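Local coordinates for protein aminoglycoside 6-adenylyltransferase (Bacillus subtilis, PDB 2PBE) that transfers the adenylyl group of ATP to the O-6 position of streptomycin or streptidine, giving streptomycin resistance, and also accepts GTP, at residues Trp162-Tyr167 and Asn185-Pro190; Asp156-Phe161 and Ala250-Tyr255. All blocks are in the same frame, centred on the assembly; numbering follows the deposited sequence.

Interaction 1. Residues Trp162-Tyr167 and Asn185-Pro190; sequences WMVSTY and NEIVRP
Val164 sends CG1 anti to its backbone N (chi1 175°) and CG2 beside that N, and both methyls meet CG2 of Ile187, which is likewise anti to its own N. Val164 CG2 lies 3.5 Å from Ile187 CG2. The gamma branch of Ile187 thus faces the fork of the valine, and the two side chains cross at about a right angle. Farther out along Ile187, CD1 lies 3.8 Å from Val164 CG1. Val188 adds a second row. Its CG2, the branch beside the backbone N, sits 3.8 Å from Ser165 CA and 4.1 Å from Val164 CG1. Here a methyl rests on helix backbone, and the CA atoms of Ser165 and Val188 come within 6.0 Å. No hydrogen bond joins the two segments. The hydroxyl of Ser165 is instead hydrogen-bonded to Tyr249 of helix 238-263. Around Ile187 the helix 185-190 has a wider, pi-type turn, and it is kinked at Pro190, whose N makes no bond to the turn before. The segment axes approach to 8.8 Å with a crossing angle of -136°. This is apolar packing of two successive helices, 151-173 and 177-204, joined by a short connection as a helical hairpin in the helical part of the enzyme.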
# COMPACT_ATOMS: atom_id res chain seq x y z
N TRP A 162 -13.76 -13.67 7.60
CA TRP A 162 -14.27 -14.81 8.33
C TRP A 162 -14.91 -15.88 7.46
O TRP A 162 -14.77 -17.08 7.76
CB TRP A 162 -15.23 -14.34 9.41
CG TRP A 162 -14.54 -13.47 10.41
CD1 TRP A 162 -14.54 -12.10 10.45
CD2 TRP A 162 -13.71 -13.90 11.49
NE1 TRP A 162 -13.75 -11.65 11.48
CE2 TRP A 162 -13.22 -12.72 12.14
CE3 TRP A 162 -13.31 -15.17 11.97
CZ2 TRP A 162 -12.36 -12.76 13.26
CZ3 TRP A 162 -12.43 -15.22 13.11
CH2 TRP A 162 -11.97 -14.01 13.74
N MSE A 163 -15.59 -15.48 6.39
CA MSE A 163 -16.22 -16.48 5.54
C MSE A 163 -15.21 -17.36 4.84
O MSE A 163 -15.27 -18.58 4.97
CB MSE A 163 -17.12 -15.81 4.50
CG MSE A 163 -17.90 -16.81 3.61
SE MSE A 163 -19.11 -18.04 4.57
CE MSE A 163 -20.78 -17.05 4.49
N VAL A 164 -14.29 -16.75 4.11
CA VAL A 164 -13.31 -17.52 3.38
C VAL A 164 -12.46 -18.29 4.39
O VAL A 164 -11.88 -19.34 4.09
CB VAL A 164 -12.44 -16.61 2.54
CG1 VAL A 164 -11.32 -17.40 1.88
CG2 VAL A 164 -13.31 -15.92 1.49
N SER A 165 -12.42 -17.75 5.60
CA SER A 165 -11.65 -18.36 6.66
C SER A 165 -12.14 -19.79 6.94
O SER A 165 -11.34 -20.67 7.27
CB SER A 165 -11.77 -17.51 7.92
OG SER A 165 -10.95 -18.03 8.93
N THR A 166 -13.45 -20.01 6.82
CA THR A 166 -14.03 -21.33 7.06
C THR A 166 -13.59 -22.34 6.00
O THR A 166 -13.63 -23.55 6.22
CB THR A 166 -15.56 -21.34 7.06
OG1 THR A 166 -16.03 -21.03 5.74
CG2 THR A 166 -16.10 -20.35 8.06
N TYR A 167 -13.21 -21.83 4.83
CA TYR A 167 -12.76 -22.69 3.76
C TYR A 167 -11.42 -23.28 4.18
O TYR A 167 -11.13 -24.43 3.90
CB TYR A 167 -12.61 -21.90 2.46
CG TYR A 167 -13.91 -21.37 1.84
CD1 TYR A 167 -15.12 -21.28 2.59
CD2 TYR A 167 -13.91 -20.90 0.50
CE1 TYR A 167 -16.32 -20.73 2.00
CE2 TYR A 167 -15.10 -20.36 -0.09
CZ TYR A 167 -16.29 -20.28 0.67
OH TYR A 167 -17.41 -19.73 0.10
N ASN A 185 -3.39 -17.83 1.74
CA ASN A 185 -2.50 -16.94 1.04
C ASN A 185 -3.22 -15.95 0.15
O ASN A 185 -2.83 -14.78 0.08
CB ASN A 185 -1.52 -17.74 0.19
CG ASN A 185 -0.57 -18.57 1.02
OD1 ASN A 185 -0.05 -19.58 0.56
ND2 ASN A 185 -0.35 -18.15 2.26
N GLU A 186 -4.27 -16.39 -0.51
CA GLU A 186 -4.94 -15.51 -1.45
C GLU A 186 -6.08 -14.66 -0.96
O GLU A 186 -6.41 -13.68 -1.61
CB GLU A 186 -5.40 -16.31 -2.67
CG GLU A 186 -4.27 -17.05 -3.37
CD GLU A 186 -4.72 -17.70 -4.67
OE1 GLU A 186 -5.74 -18.42 -4.64
OE2 GLU A 186 -4.05 -17.49 -5.71
N ILE A 187 -6.69 -15.00 0.16
CA ILE A 187 -7.82 -14.21 0.62
C ILE A 187 -7.79 -13.79 2.09
O ILE A 187 -7.91 -12.61 2.40
CB ILE A 187 -9.14 -14.96 0.32
CG1 ILE A 187 -9.25 -15.19 -1.19
CG2 ILE A 187 -10.35 -14.17 0.83
CD1 ILE A 187 -10.24 -16.27 -1.59
N VAL A 188 -7.64 -14.77 2.97
CA VAL A 188 -7.64 -14.48 4.40
C VAL A 188 -6.58 -13.47 4.81
O VAL A 188 -6.93 -12.40 5.29
CB VAL A 188 -7.49 -15.77 5.19
CG1 VAL A 188 -7.39 -15.48 6.68
CG2 VAL A 188 -8.69 -16.66 4.89
N ARG A 189 -5.29 -13.81 4.63
CA ARG A 189 -4.21 -12.90 4.99
C ARG A 189 -4.31 -11.57 4.24
O ARG A 189 -4.05 -10.52 4.82
CB ARG A 189 -2.84 -13.53 4.75
CG ARG A 189 -1.70 -12.71 5.32
CD ARG A 189 -0.33 -13.29 5.02
NE ARG A 189 -0.07 -14.57 5.68
CZ ARG A 189 0.01 -15.74 5.06
NH1 ARG A 189 -0.14 -15.80 3.73
NH2 ARG A 189 0.26 -16.84 5.75
N PRO A 190 -4.66 -11.60 2.94
CA PRO A 190 -4.75 -10.30 2.25
C PRO A 190 -5.80 -9.37 2.86
O PRO A 190 -5.66 -8.14 2.78
CB PRO A 190 -5.06 -10.70 0.81
CG PRO A 190 -4.28 -11.97 0.66
CD PRO A 190 -4.61 -12.70 1.95

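Interaction 2. Residues Asp156-Phe161 and Ala250-Tyr255; sequences DCCNEF and ALFRKY
Phe161 and Phe252 form a face-to-face aromatic stack between two antiparallel helices of the helical bundle. The ring centroids are 3.7 Å apart and the planes are only 4° from parallel. The side chains come from the two helices and slide past each other in opposite directions. Each CB therefore lies over the face of the partner ring as a CH-pi contact. Phe161 CB is 3.9 Å from the centroid of the Phe252 ring. Both rings stand anti to their backbone N (chi1 179° for Phe161 and -158° for Phe252), which carries them out across the gap. That gap is wide, with 12.0 Å between the segment axes, and the stack spans it.

The Phe252 ring is also met directly by two cysteines, one turn before Phe161. Cys158 SG comes obliquely to the ring, 3.7 Å from CE2 of Phe252. Farther out, Cys158 packs on Pro268, and Cys157 packs on Asn191 and Trp198 of helix 177-204. Between these neighbours and the stack, at the far rim of the Phe252 ring, Cys157 SG lies in the ring plane, 3.9 Å from CZ.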
# COMPACT_ATOMS: atom_id res chain seq x y z
N ASP A 156 -17.78 -5.42 4.93
CA ASP A 156 -17.42 -6.33 3.86
C ASP A 156 -16.07 -7.02 4.13
O ASP A 156 -15.96 -8.23 3.99
CB ASP A 156 -17.34 -5.60 2.52
CG ASP A 156 -18.70 -5.15 2.00
OD1 ASP A 156 -19.73 -5.75 2.39
OD2 ASP A 156 -18.72 -4.22 1.19
N CYS A 157 -15.06 -6.27 4.55
CA CYS A 157 -13.77 -6.88 4.82
C CYS A 157 -13.85 -7.96 5.89
O CYS A 157 -13.18 -8.99 5.79
CB CYS A 157 -12.75 -5.84 5.25
SG CYS A 157 -11.07 -6.51 5.38
N CYS A 158 -14.68 -7.74 6.90
CA CYS A 158 -14.83 -8.71 7.97
C CYS A 158 -15.62 -9.92 7.47
O CYS A 158 -15.30 -11.06 7.80
CB CYS A 158 -15.54 -8.09 9.17
SG CYS A 158 -14.62 -6.76 9.95
N ASN A 159 -16.64 -9.66 6.65
CA ASN A 159 -17.47 -10.72 6.11
C ASN A 159 -16.60 -11.68 5.31
O ASN A 159 -16.58 -12.88 5.57
CB ASN A 159 -18.56 -10.11 5.24
CG ASN A 159 -19.67 -11.09 4.92
OD1 ASN A 159 -20.75 -11.05 5.52
ND2 ASN A 159 -19.41 -11.98 3.98
N GLU A 160 -15.85 -11.14 4.36
CA GLU A 160 -14.98 -11.94 3.51
C GLU A 160 -13.92 -12.67 4.31
O GLU A 160 -13.67 -13.86 4.10
CB GLU A 160 -14.29 -11.04 2.48
CG GLU A 160 -13.38 -11.76 1.48
CD GLU A 160 -14.14 -12.64 0.49
OE1 GLU A 160 -13.50 -13.17 -0.45
OE2 GLU A 160 -15.38 -12.81 0.64
N PHE A 161 -13.29 -11.95 5.23
CA PHE A 161 -12.25 -12.54 6.08
C PHE A 161 -12.74 -13.81 6.76
O PHE A 161 -12.20 -14.88 6.54
CB PHE A 161 -11.83 -11.57 7.17
CG PHE A 161 -10.78 -12.13 8.09
CD1 PHE A 161 -9.44 -12.12 7.70
CD2 PHE A 161 -11.13 -12.70 9.33
CE1 PHE A 161 -8.43 -12.68 8.52
CE2 PHE A 161 -10.13 -13.27 10.17
CZ PHE A 161 -8.77 -13.25 9.75
N ALA A 250 -6.32 -13.80 15.59
CA ALA A 250 -5.87 -12.92 16.66
C ALA A 250 -5.60 -11.52 16.15
O ALA A 250 -6.04 -10.54 16.74
CB ALA A 250 -4.63 -13.50 17.29
N LEU A 251 -4.88 -11.42 15.03
CA LEU A 251 -4.55 -10.12 14.47
C LEU A 251 -5.73 -9.41 13.84
O LEU A 251 -5.80 -8.19 13.86
CB LEU A 251 -3.43 -10.26 13.47
CG LEU A 251 -2.07 -10.49 14.13
CD1 LEU A 251 -1.03 -10.82 13.09
CD2 LEU A 251 -1.66 -9.23 14.91
N PHE A 252 -6.67 -10.17 13.28
CA PHE A 252 -7.82 -9.53 12.64
C PHE A 252 -8.74 -8.92 13.67
O PHE A 252 -9.34 -7.88 13.41
CB PHE A 252 -8.63 -10.52 11.79
CG PHE A 252 -9.46 -9.83 10.75
CD1 PHE A 252 -8.84 -9.26 9.63
CD2 PHE A 252 -10.85 -9.72 10.89
CE1 PHE A 252 -9.60 -8.58 8.63
CE2 PHE A 252 -11.65 -9.03 9.90
CZ PHE A 252 -11.01 -8.46 8.76
N ARG A 253 -8.87 -9.57 14.82
CA ARG A 253 -9.73 -9.06 15.88
C ARG A 253 -9.13 -7.73 16.28
O ARG A 253 -9.81 -6.71 16.30
CB ARG A 253 -9.74 -10.00 17.09
CG ARG A 253 -10.43 -11.33 16.83
CD ARG A 253 -10.28 -12.32 17.99
NE ARG A 253 -10.81 -13.63 17.63
CZ ARG A 253 -10.11 -14.76 17.63
NH1 ARG A 253 -8.84 -14.77 17.99
NH2 ARG A 253 -10.70 -15.91 17.27
N LYS A 254 -7.84 -7.78 16.60
CA LYS A 254 -7.10 -6.62 17.03
C LYS A 254 -7.34 -5.40 16.13
O LYS A 254 -7.83 -4.36 16.59
CB LYS A 254 -5.60 -6.96 17.06
CG LYS A 254 -4.73 -5.84 17.62
CD LYS A 254 -3.31 -6.29 17.90
CE LYS A 254 -2.47 -5.10 18.32
NZ LYS A 254 -1.06 -5.43 18.62
N TYR A 255 -7.03 -5.52 14.84
CA TYR A 255 -7.20 -4.39 13.93
C TYR A 255 -8.61 -4.00 13.53
O TYR A 255 -8.87 -2.81 13.29
CB TYR A 255 -6.30 -4.60 12.72
CG TYR A 255 -4.86 -4.54 13.17
CD1 TYR A 255 -4.30 -3.32 13.66
CD2 TYR A 255 -4.07 -5.72 13.27
CE1 TYR A 255 -3.00 -3.28 14.26
CE2 TYR A 255 -2.77 -5.70 13.87
CZ TYR A 255 -2.24 -4.47 14.37
OH TYR A 255 -1.00 -4.44 14.99

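In the fold
Both interactions draw on helix 151-173, in consecutive segments, and their centres are about 10 Å apart. Interaction 1 ties this helix to its successor, 177-204. Interaction 2 ties it to helix 238-263, much later in the chain. The two contacts touch directly. Val188 O of interaction 1 lies 3.5 Å from Phe161 CD1 of interaction 2, and Trp162 NE1 lies 3.5 Å from Phe252 CD2. Ile187 CG2 also meets Glu160 OE1 at 3.5 Å. The three helices thus meet in one region, mostly buried. Both contacts lie on the same side of the chain's centre, about 19 and 18 Å from it, within the helical part of the protein.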